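Local coordinates for protein endo-pectate lyase (Erwinia chrysanthemi, PDB 3B90) that probably cleaves polygalacturonate and methylated pectins by calcium-dependent elimination within the chain, using a right-handed parallel beta-helix catalytic domain, at residues 3-8 / 33-38. Residues are numbered along the deposited sequence; the frame is centred on the assembly and turned at random.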
ATOM      1  N   CYS A   3      -5.011  16.640  14.017  1.00 30.46           N
ATOM      2  CA  CYS A   3      -5.158  15.333  13.403  1.00 28.53           C
ATOM      3  C   CYS A   3      -6.238  14.510  14.081  1.00 27.49           C
ATOM      4  O   CYS A   3      -6.053  14.002  15.188  1.00 26.68           O
ATOM      5  CB  CYS A   3      -3.821  14.607  13.450  1.00 27.90           C
ATOM      6  SG  CYS A   3      -2.472  15.584  12.717  1.00 29.21           S
ATOM      7  N   LYS A   4      -7.365  14.373  13.398  1.00 27.06           N
ATOM      8  CA  LYS A   4      -8.492  13.613  13.917  1.00 27.84           C
ATOM      9  C   LYS A   4      -9.226  12.940  12.763  1.00 26.82           C
ATOM     10  O   LYS A   4      -9.115  13.370  11.611  1.00 26.95           O
ATOM     11  CB  LYS A   4      -9.439  14.541  14.680  1.00 29.99           C
ATOM     12  CG  LYS A   4      -9.928  15.729  13.871  1.00 31.74           C
ATOM     13  CD  LYS A   4     -10.648  16.736  14.754  1.00 33.49           C
ATOM     14  CE  LYS A   4     -11.269  17.836  13.918  1.00 35.22           C
ATOM     15  NZ  LYS A   4     -12.191  17.283  12.886  1.00 34.84           N
ATOM     16  N   PRO A   5      -9.968  11.861  13.054  1.00 25.12           N
ATOM     17  CA  PRO A   5     -10.716  11.139  12.021  1.00 24.62           C
ATOM     18  C   PRO A   5     -11.612  12.069  11.191  1.00 24.88           C
ATOM     19  O   PRO A   5     -12.317  12.927  11.732  1.00 22.92           O
ATOM     20  CB  PRO A   5     -11.536  10.147  12.839  1.00 24.53           C
ATOM     21  CG  PRO A   5     -10.629   9.838  13.985  1.00 24.17           C
ATOM     22  CD  PRO A   5     -10.118  11.205  14.365  1.00 24.76           C
ATOM     23  N   GLY A   6     -11.563  11.898   9.874  1.00 24.76           N
ATOM     24  CA  GLY A   6     -12.356  12.723   8.984  1.00 24.72           C
ATOM     25  C   GLY A   6     -11.586  13.913   8.437  1.00 23.92           C
ATOM     26  O   GLY A   6     -12.039  14.576   7.500  1.00 24.82           O
ATOM     27  N   ALA A   7     -10.403  14.163   8.994  1.00 22.66           N
ATOM     28  CA  ALA A   7      -9.574  15.286   8.567  1.00 21.53           C
ATOM     29  C   ALA A   7      -9.123  15.208   7.111  1.00 21.00           C
ATOM     30  O   ALA A   7      -8.827  14.132   6.594  1.00 20.82           O
ATOM     31  CB  ALA A   7      -8.361  15.417   9.482  1.00 21.62           C
ATOM     32  N   THR A   8      -9.107  16.364   6.452  1.00 20.48           N
ATOM     33  CA  THR A   8      -8.661  16.478   5.063  1.00 17.41           C
ATOM     34  C   THR A   8      -7.562  17.546   5.043  1.00 16.41           C
ATOM     35  O   THR A   8      -7.803  18.680   5.460  1.00 13.71           O
ATOM     36  CB  THR A   8      -9.817  16.937   4.109  1.00 16.95           C
ATOM     37  OG1 THR A   8     -10.792  15.893   3.971  1.00 16.78           O
ATOM     38  CG2 THR A   8      -9.272  17.290   2.724  1.00 16.01           C
ATOM     39  N   LYS A  33     -14.601   4.345   6.429  1.00 18.81           N
ATOM     40  CA  LYS A  33     -14.194   5.610   5.826  1.00 18.85           C
ATOM     41  C   LYS A  33     -12.721   5.884   6.107  1.00 18.32           C
ATOM     42  O   LYS A  33     -12.154   5.356   7.060  1.00 17.59           O
ATOM     43  CB  LYS A  33     -15.041   6.757   6.405  1.00 19.97           C
ATOM     44  CG  LYS A  33     -16.532   6.655   6.105  1.00 23.28           C
ATOM     45  CD  LYS A  33     -17.379   7.601   6.964  1.00 24.78           C
ATOM     46  CE  LYS A  33     -17.058   9.066   6.695  1.00 26.31           C
ATOM     47  NZ  LYS A  33     -17.956   9.989   7.464  1.00 26.19           N
ATOM     48  N   PRO A  34     -12.063   6.669   5.242  1.00 17.20           N
ATOM     49  CA  PRO A  34     -10.653   6.948   5.501  1.00 16.74           C
ATOM     50  C   PRO A  34     -10.531   7.853   6.732  1.00 16.11           C
ATOM     51  O   PRO A  34     -11.457   8.610   7.040  1.00 15.01           O
ATOM     52  CB  PRO A  34     -10.209   7.654   4.220  1.00 17.65           C
ATOM     53  CG  PRO A  34     -11.477   8.331   3.743  1.00 16.74           C
ATOM     54  CD  PRO A  34     -12.499   7.255   3.963  1.00 17.62           C
ATOM     55  N   LEU A  35      -9.422   7.719   7.462  1.00 15.40           N
ATOM     56  CA  LEU A  35      -9.160   8.533   8.650  1.00 13.58           C
ATOM     57  C   LEU A  35      -8.688   9.915   8.232  1.00 13.86           C
ATOM     58  O   LEU A  35      -9.070  10.921   8.831  1.00 15.18           O
ATOM     59  CB  LEU A  35      -8.080   7.893   9.520  1.00 13.27           C
ATOM     60  CG  LEU A  35      -8.437   6.920  10.642  1.00 11.86           C
ATOM     61  CD1 LEU A  35      -9.932   6.821  10.819  1.00  9.23           C
ATOM     62  CD2 LEU A  35      -7.831   5.574  10.346  1.00 11.28           C
ATOM     63  N   ILE A  36      -7.816   9.947   7.230  1.00 13.42           N
ATOM     64  CA  ILE A  36      -7.256  11.192   6.713  1.00 13.39           C
ATOM     65  C   ILE A  36      -7.316  11.175   5.192  1.00 14.63           C
ATOM     66  O   ILE A  36      -7.103  10.138   4.553  1.00 12.85           O
ATOM     67  CB  ILE A  36      -5.742  11.387   7.118  1.00 15.50           C
ATOM     68  CG1 ILE A  36      -5.593  11.791   8.586  1.00 15.84           C
ATOM     69  CG2 ILE A  36      -5.073  12.458   6.247  1.00 15.52           C
ATOM     70  CD1 ILE A  36      -5.613  10.642   9.545  1.00 19.96           C
ATOM     71  N   ILE A  37      -7.614  12.332   4.619  1.00 14.24           N
ATOM     72  CA  ILE A  37      -7.663  12.476   3.178  1.00 15.15           C
ATOM     73  C   ILE A  37      -6.611  13.512   2.855  1.00 15.69           C
ATOM     74  O   ILE A  37      -6.551  14.572   3.487  1.00 15.95           O
ATOM     75  CB  ILE A  37      -9.030  12.975   2.694  1.00 15.74           C
ATOM     76  CG1 ILE A  37     -10.139  12.048   3.203  1.00 16.10           C
ATOM     77  CG2 ILE A  37      -9.044  13.039   1.169  1.00 14.83           C
ATOM     78  CD1 ILE A  37     -11.544  12.504   2.830  1.00 14.82           C
ATOM     79  N   LEU A  38      -5.745  13.182   1.908  1.00 16.23           N
ATOM     80  CA  LEU A  38      -4.682  14.092   1.520  1.00 17.04           C
ATOM     81  C   LEU A  38      -4.876  14.617   0.113  1.00 17.98           C
ATOM     82  O   LEU A  38      -5.337  13.900  -0.783  1.00 17.72           O
ATOM     83  CB  LEU A  38      -3.315  13.417   1.651  1.00 16.22           C
ATOM     84  CG  LEU A  38      -2.905  13.026   3.073  1.00 14.98           C
ATOM     85  CD1 LEU A  38      -1.605  12.264   3.046  1.00 13.84           C
ATOM     86  CD2 LEU A  38      -2.772  14.262   3.932  1.00 12.55           C
TER
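T8 and I37 lie side by side on the same face of two parallel strands, a small worked example of how neighbouring coils of a right-handed parallel beta-helix bring side chains on one face into register. The threonine meets the isoleucine with its hydroxyl: OG1 of T8 sits 3.6 Å from CB of I37 and 3.7 Å from its CD1, the two side chains crossing at a slant. Its chi1 of -70° sets OG1 beside the backbone N, while CG2 lies anti to that N and comes near I37 O. On the far side of I37 is D60, a zinc ligand on the next strand, 57-61. A7 and I36 point to the other face, where I36 packs on F9, L46 and I57. Between the strands, I37 N donates to A7 O over 2.9 Å. Ahead of this bond, the type II turn from K4 to A7 presents G6 N to L35 O, also at 2.9 Å, and P5 CB rests 4.2 Å from CD1 of L35. Two N-H...O bonds thus tie the segments, with weak CA-H...O contacts beside them, whereas the side chains contribute van der Waals contact here, OG1 of T8 meeting carbon atoms of I37.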